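Local coordinates for Glyoxalase/bleomycin resistance protein/dioxygenase (PDB 3KOL) that binds cobalt(II) at sites shared between its two subunits and probably acts as a glyoxalase- or dioxygenase-type enzyme of the vicinal oxygen chelate superfamily, at residues 21-27 / 74-80; 121-125 / 136-140. All coordinates share one frame; numbering follows the deposited sequence.

Contact 1 of 2, residues 21-27 / 74-80; sequences HHIALNV and ILDLFGE. With CO (cobalt (II) ion), chain C.
His22 and Asp76 lie diagonally, two residues out of register, on the same face of two parallel strands, and both turn toward a cobalt(II) ion, which only His22 of the two binds directly. The His22 ring binds the metal through NE2 at 2.2 Å, while Asp76 OD2 comes within 3.1 Å of His22 CD2, the carboxylate plane turned 47° from the ring. Asp76 reaches the ion through water: OD2 accepts a long bond from a metal-bound water. On the far side of the imidazole, His22 ND1 donates to His21 ND1 (2.8 Å) almost in its own ring plane, which fixes the ring's rotation and leaves NE2 for the metal. With CG between the backbone N and the carbonyl carbon (chi1 63°), the His22 ring rises from the strand toward the ion. Farther along this face, Ala24 CB sits at the edge of the Phe78 ring, 3.6 Å from CE2. Beyond it, a water bridges Asn26 OD1 and Glu80 OE2, and Asn26 ND2 bonds to Phe94 O of the second subunit. The face carrying Ile23, Leu25 and Leu77 is aliphatic. Here Leu75 CD1 is pressed to 3.5 Å from Ile23 CG2 and also meets Leu25, while Leu25 and Leu77 run side by side, CD1 to CD2 4.1 Å. Seven backbone hydrogen bonds, from Ile74 N to His21 O through Glu80 N to Val27 O, hold the strands together. His99 and Glu147 of the second subunit complete the six-ligand site, a metal centre built across two subunits as in many glyoxalase I-like enzymes of the vicinal oxygen chelate fold.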
loop_
_atom_site.group_PDB
_atom_site.type_symbol
_atom_site.label_atom_id
_atom_site.label_comp_id
_atom_site.label_asym_id
_atom_site.label_seq_id
_atom_site.Cartn_x
_atom_site.Cartn_y
_atom_site.Cartn_z
ATOM N N HIS A 21 -8.215 2.497 -2.314
ATOM C CA HIS A 21 -8.686 3.770 -1.790
ATOM C C HIS A 21 -7.599 4.466 -0.982
ATOM O O HIS A 21 -7.392 5.672 -1.125
ATOM C CB HIS A 21 -9.946 3.546 -0.948
ATOM C CG HIS A 21 -10.591 4.815 -0.481
ATOM N ND1 HIS A 21 -10.155 5.506 0.627
ATOM C CD2 HIS A 21 -11.626 5.529 -0.989
ATOM C CE1 HIS A 21 -10.891 6.593 0.784
ATOM N NE2 HIS A 21 -11.790 6.631 -0.184
ATOM N N HIS A 22 -6.904 3.710 -0.139
ATOM C CA HIS A 22 -5.813 4.264 0.651
ATOM C C HIS A 22 -4.917 3.189 1.250
ATOM O O HIS A 22 -5.315 2.033 1.374
ATOM C CB HIS A 22 -6.338 5.179 1.777
ATOM C CG HIS A 22 -7.199 4.494 2.798
ATOM N ND1 HIS A 22 -8.570 4.402 2.675
ATOM C CD2 HIS A 22 -6.892 3.928 3.989
ATOM C CE1 HIS A 22 -9.069 3.817 3.750
ATOM N NE2 HIS A 22 -8.073 3.518 4.562
ATOM N N ILE A 23 -3.682 3.572 1.561
ATOM C CA ILE A 23 -2.747 2.673 2.222
ATOM C C ILE A 23 -2.408 3.444 3.491
ATOM O O ILE A 23 -2.089 4.633 3.435
ATOM C CB ILE A 23 -1.463 2.420 1.401
ATOM C CG1 ILE A 23 -0.507 1.546 2.219
ATOM C CG2 ILE A 23 -0.803 3.726 1.023
ATOM C CD1 ILE A 23 0.691 1.066 1.451
ATOM N N ALA A 24 -2.511 2.785 4.634
ATOM C CA ALA A 24 -2.240 3.443 5.901
ATOM C C ALA A 24 -0.930 2.979 6.508
ATOM O O ALA A 24 -0.587 1.798 6.457
ATOM C CB ALA A 24 -3.384 3.183 6.876
ATOM N N LEU A 25 -0.200 3.933 7.072
ATOM C CA LEU A 25 1.071 3.661 7.714
ATOM C C LEU A 25 1.021 4.215 9.131
ATOM O O LEU A 25 0.370 5.229 9.382
ATOM C CB LEU A 25 2.223 4.349 6.968
ATOM C CG LEU A 25 2.428 4.153 5.460
ATOM C CD1 LEU A 25 3.684 4.912 5.021
ATOM C CD2 LEU A 25 2.573 2.678 5.132
ATOM N N ASN A 26 1.688 3.532 10.056
ATOM C CA ASN A 26 1.782 4.001 11.435
ATOM C C ASN A 26 3.162 4.638 11.520
ATOM O O ASN A 26 4.149 4.024 11.116
ATOM C CB ASN A 26 1.709 2.846 12.430
ATOM C CG ASN A 26 0.333 2.241 12.509
ATOM O OD1 ASN A 26 -0.668 2.941 12.354
ATOM N ND2 ASN A 26 0.270 0.937 12.760
ATOM N N VAL A 27 3.235 5.860 12.034
ATOM C CA VAL A 27 4.516 6.549 12.130
ATOM C C VAL A 27 4.799 7.005 13.561
ATOM O O VAL A 27 3.916 7.530 14.240
ATOM C CB VAL A 27 4.535 7.765 11.195
ATOM C CG1 VAL A 27 4.278 7.309 9.759
ATOM C CG2 VAL A 27 3.478 8.770 11.613
ATOM N N ILE A 74 -4.985 7.793 -1.616
ATOM C CA ILE A 74 -4.621 8.406 -0.350
ATOM C C ILE A 74 -3.600 7.630 0.465
ATOM O O ILE A 74 -3.630 6.400 0.521
ATOM C CB ILE A 74 -5.869 8.606 0.542
ATOM C CG1 ILE A 74 -6.873 9.508 -0.176
ATOM C CG2 ILE A 74 -5.459 9.222 1.884
ATOM C CD1 ILE A 74 -8.247 9.562 0.486
ATOM N N LEU A 75 -2.697 8.371 1.096
ATOM C CA LEU A 75 -1.690 7.794 1.981
ATOM C C LEU A 75 -2.050 8.355 3.351
ATOM O O LEU A 75 -1.963 9.565 3.571
ATOM C CB LEU A 75 -0.277 8.254 1.596
ATOM C CG LEU A 75 0.839 7.825 2.557
ATOM C CD1 LEU A 75 0.971 6.309 2.538
ATOM C CD2 LEU A 75 2.165 8.477 2.152
ATOM N N ASP A 76 -2.491 7.489 4.256
ATOM C CA ASP A 76 -2.852 7.919 5.604
ATOM C C ASP A 76 -1.689 7.672 6.538
ATOM O O ASP A 76 -1.093 6.596 6.520
ATOM C CB ASP A 76 -4.055 7.139 6.162
ATOM C CG ASP A 76 -5.356 7.469 5.468
ATOM O OD1 ASP A 76 -5.531 8.622 5.020
ATOM O OD2 ASP A 76 -6.224 6.569 5.398
ATOM N N LEU A 77 -1.368 8.670 7.353
ATOM C CA LEU A 77 -0.302 8.530 8.327
ATOM C C LEU A 77 -0.965 8.618 9.695
ATOM O O LEU A 77 -1.659 9.588 9.991
ATOM C CB LEU A 77 0.733 9.644 8.169
ATOM C CG LEU A 77 1.406 9.761 6.801
ATOM C CD1 LEU A 77 2.418 10.889 6.850
ATOM C CD2 LEU A 77 2.089 8.447 6.425
ATOM N N PHE A 78 -0.770 7.585 10.505
ATOM C CA PHE A 78 -1.338 7.527 11.842
ATOM C C PHE A 78 -0.221 7.690 12.855
ATOM O O PHE A 78 0.686 6.867 12.919
ATOM C CB PHE A 78 -2.045 6.182 12.049
ATOM C CG PHE A 78 -3.366 6.080 11.341
ATOM C CD1 PHE A 78 -4.525 6.556 11.944
ATOM C CD2 PHE A 78 -3.448 5.543 10.059
ATOM C CE1 PHE A 78 -5.748 6.505 11.283
ATOM C CE2 PHE A 78 -4.672 5.487 9.385
ATOM C CZ PHE A 78 -5.822 5.969 9.998
ATOM N N GLY A 79 -0.285 8.761 13.638
ATOM C CA GLY A 79 0.737 9.000 14.642
ATOM C C GLY A 79 0.689 7.967 15.750
ATOM O O GLY A 79 -0.318 7.833 16.445
ATOM N N GLU A 80 1.783 7.229 15.907
ATOM C CA GLU A 80 1.898 6.186 16.923
ATOM C C GLU A 80 3.263 6.324 17.591
ATOM O O GLU A 80 4.138 5.483 17.404
ATOM C CB GLU A 80 1.793 4.802 16.274
ATOM C CG GLU A 80 0.433 4.464 15.685
ATOM C CD GLU A 80 -0.656 4.387 16.738
ATOM O OE1 GLU A 80 -0.317 4.210 17.928
ATOM O OE2 GLU A 80 -1.849 4.491 16.380
HETATM CO CO CO C . -8.550 2.838 6.609
HETATM O O HOH W 1 -2.803 2.819 14.269
HETATM O O HOH W 2 -7.763 4.677 7.547
HETATM O O HOH W 3 -10.475 3.947 6.618
HETATM O O HOH W 4 -9.162 2.667 8.542
#

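Contact 2 of 2, residues 121-125 / 136-140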
loop_
_atom_site.group_PDB
_atom_site.type_symbol
_atom_site.label_atom_id
_atom_site.label_comp_id
_atom_site.label_asym_id
_atom_site.label_seq_id
_atom_site.Cartn_x
_atom_site.Cartn_y
_atom_site.Cartn_z
ATOM N N ILE A 121 18.895 11.320 2.020
ATOM C CA ILE A 121 18.124 10.117 2.295
ATOM C C ILE A 121 18.940 8.959 1.714
ATOM O O ILE A 121 19.272 8.958 0.527
ATOM C CB ILE A 121 16.732 10.170 1.630
ATOM C CG1 ILE A 121 15.869 11.241 2.312
ATOM C CG2 ILE A 121 16.062 8.804 1.714
ATOM C CD1 ILE A 121 14.518 11.463 1.655
ATOM N N ALA A 122 19.276 7.987 2.556
ATOM C CA ALA A 122 20.070 6.844 2.119
ATOM C C ALA A 122 19.296 5.980 1.131
ATOM O O ALA A 122 18.111 5.711 1.320
ATOM C CB ALA A 122 20.493 6.009 3.326
ATOM N N ILE A 123 19.972 5.558 0.070
ATOM C CA ILE A 123 19.347 4.721 -0.942
ATOM C C ILE A 123 19.600 3.252 -0.623
ATOM O O ILE A 123 20.749 2.809 -0.574
ATOM C CB ILE A 123 19.894 5.058 -2.345
ATOM C CG1 ILE A 123 19.451 6.471 -2.739
ATOM C CG2 ILE A 123 19.405 4.036 -3.365
ATOM C CD1 ILE A 123 19.931 6.919 -4.101
ATOM N N ALA A 124 18.516 2.512 -0.390
ATOM C CA ALA A 124 18.587 1.091 -0.069
ATOM C C ALA A 124 19.052 0.275 -1.266
ATOM O O ALA A 124 19.843 -0.654 -1.126
ATOM C CB ALA A 124 17.230 0.594 0.396
ATOM N N HIS A 125 18.544 0.614 -2.443
ATOM C CA HIS A 125 18.930 -0.087 -3.661
ATOM C C HIS A 125 18.750 0.806 -4.879
ATOM O O HIS A 125 17.833 1.626 -4.932
ATOM C CB HIS A 125 18.107 -1.367 -3.836
ATOM C CG HIS A 125 18.441 -2.129 -5.082
ATOM N ND1 HIS A 125 19.711 -2.596 -5.350
ATOM C CD2 HIS A 125 17.676 -2.488 -6.141
ATOM C CE1 HIS A 125 19.713 -3.210 -6.521
ATOM N NE2 HIS A 125 18.491 -3.159 -7.022
ATOM N N VAL A 136 14.421 3.255 -7.930
ATOM C CA VAL A 136 15.299 3.565 -6.813
ATOM C C VAL A 136 14.500 3.286 -5.543
ATOM O O VAL A 136 13.312 3.613 -5.465
ATOM C CB VAL A 136 15.767 5.037 -6.857
ATOM C CG1 VAL A 136 14.582 5.975 -6.714
ATOM C CG2 VAL A 136 16.796 5.292 -5.759
ATOM N N TYR A 137 15.148 2.660 -4.565
ATOM C CA TYR A 137 14.505 2.295 -3.305
ATOM C C TYR A 137 15.173 2.966 -2.117
ATOM O O TYR A 137 16.397 3.093 -2.067
ATOM C CB TYR A 137 14.570 0.779 -3.100
ATOM C CG TYR A 137 14.009 -0.028 -4.241
ATOM C CD1 TYR A 137 12.756 -0.632 -4.146
ATOM C CD2 TYR A 137 14.734 -0.190 -5.422
ATOM C CE1 TYR A 137 12.241 -1.381 -5.200
ATOM C CE2 TYR A 137 14.227 -0.934 -6.480
ATOM C CZ TYR A 137 12.985 -1.528 -6.363
ATOM O OH TYR A 137 12.496 -2.283 -7.403
ATOM N N PHE A 138 14.360 3.373 -1.151
ATOM C CA PHE A 138 14.857 4.033 0.047
ATOM C C PHE A 138 13.830 3.869 1.161
ATOM O O PHE A 138 12.647 3.664 0.899
ATOM C CB PHE A 138 15.113 5.516 -0.248
ATOM C CG PHE A 138 13.966 6.203 -0.938
ATOM C CD1 PHE A 138 13.040 6.944 -0.212
ATOM C CD2 PHE A 138 13.802 6.089 -2.316
ATOM C CE1 PHE A 138 11.967 7.564 -0.846
ATOM C CE2 PHE A 138 12.730 6.703 -2.963
ATOM C CZ PHE A 138 11.810 7.444 -2.224
ATOM N N TYR A 139 14.290 3.950 2.403
ATOM C CA TYR A 139 13.417 3.799 3.565
ATOM C C TYR A 139 12.869 5.132 4.059
ATOM O O TYR A 139 13.539 6.164 3.951
ATOM C CB TYR A 139 14.189 3.133 4.705
ATOM C CG TYR A 139 14.681 1.747 4.377
ATOM C CD1 TYR A 139 13.782 0.698 4.194
ATOM C CD2 TYR A 139 16.046 1.479 4.238
ATOM C CE1 TYR A 139 14.223 -0.580 3.882
ATOM C CE2 TYR A 139 16.498 0.198 3.924
ATOM C CZ TYR A 139 15.577 -0.824 3.748
ATOM O OH TYR A 139 15.993 -2.094 3.433
ATOM N N ASP A 140 11.649 5.106 4.598
ATOM C CA ASP A 140 11.035 6.312 5.146
ATOM C C ASP A 140 11.515 6.405 6.596
ATOM O O ASP A 140 12.236 5.518 7.057
ATOM C CB ASP A 140 9.494 6.255 5.028
ATOM C CG ASP A 140 8.819 5.393 6.096
ATOM O OD1 ASP A 140 9.495 4.702 6.890
ATOM O OD2 ASP A 140 7.570 5.409 6.131
#
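Tyr137 O is gripped by two consecutive amides, Ala124 N at 2.8 Å and His125 N at 3.3 Å. Both bonds are weak, for different reasons: the first is strongly bent (127° at the hydrogen), whereas the second is nearly straight but long. Ile123 and Ala124 crowd the same oxygen with carbon, Ile123 CG2 lying 3.4 Å from it. The return bond is sounder: Tyr137 N donates to His125 O at 2.9 Å, in the carbonyl plane, and that same carbonyl oxygen also lies in the plane of the Tyr137 ring, at its edge. His125 and Tyr137 send their side chains off the same face, side by side. With His125 CG anti to the backbone N (chi1 179°), the imidazole extends along the phenol, and CD2 comes 3.8 Å from Tyr137 CE2; the two planes are inclined at 38°. Ala124 CB instead approaches Tyr139 CE2 (3.6 Å), meeting the ring obliquely. Ile123 crosses Val136 at about a right angle, CG2 to CG2 3.8 Å, and Ile121 CG2 rests against Phe138 CB. Ile116 of helix 109-118 covers this apolar side, touching Ile121, Ile123, Val136 and Phe138. Tyr137 packs on Glu147, a metal ligand of the next strand, and its side chain is about 4 Å from a bound cobalt(II) ion. Ala124 and His125 both facing Tyr137 make a classic beta bulge, set in the antiparallel hairpin formed by strands 123-129 and 134-139 in the second sheet of this glyoxalase-like fold.

In the fold
Contact 1 is complete in the chain before the first residue of contact 2, and their centres lie about 19 Å apart in two four-stranded mixed sheets. Each sheet has the strand order 1-4-3-2 expected of the paired modules of this superfamily: contact 1 joins the first and fourth strands of one, contact 2 the second and third of the other. Leu25 CD1 approaches Asp140 OD2 at 4.1 Å, and helix 30-40 serves both, with Tyr37 packing on Leu25 and Leu75 and hydrogen-bonding Asp140. Metal binding also ties the sheets together through the dimer: strand 17-27 supplies His22 to a site whose His99 and Glu147 come from the second sheet of the partner subunit.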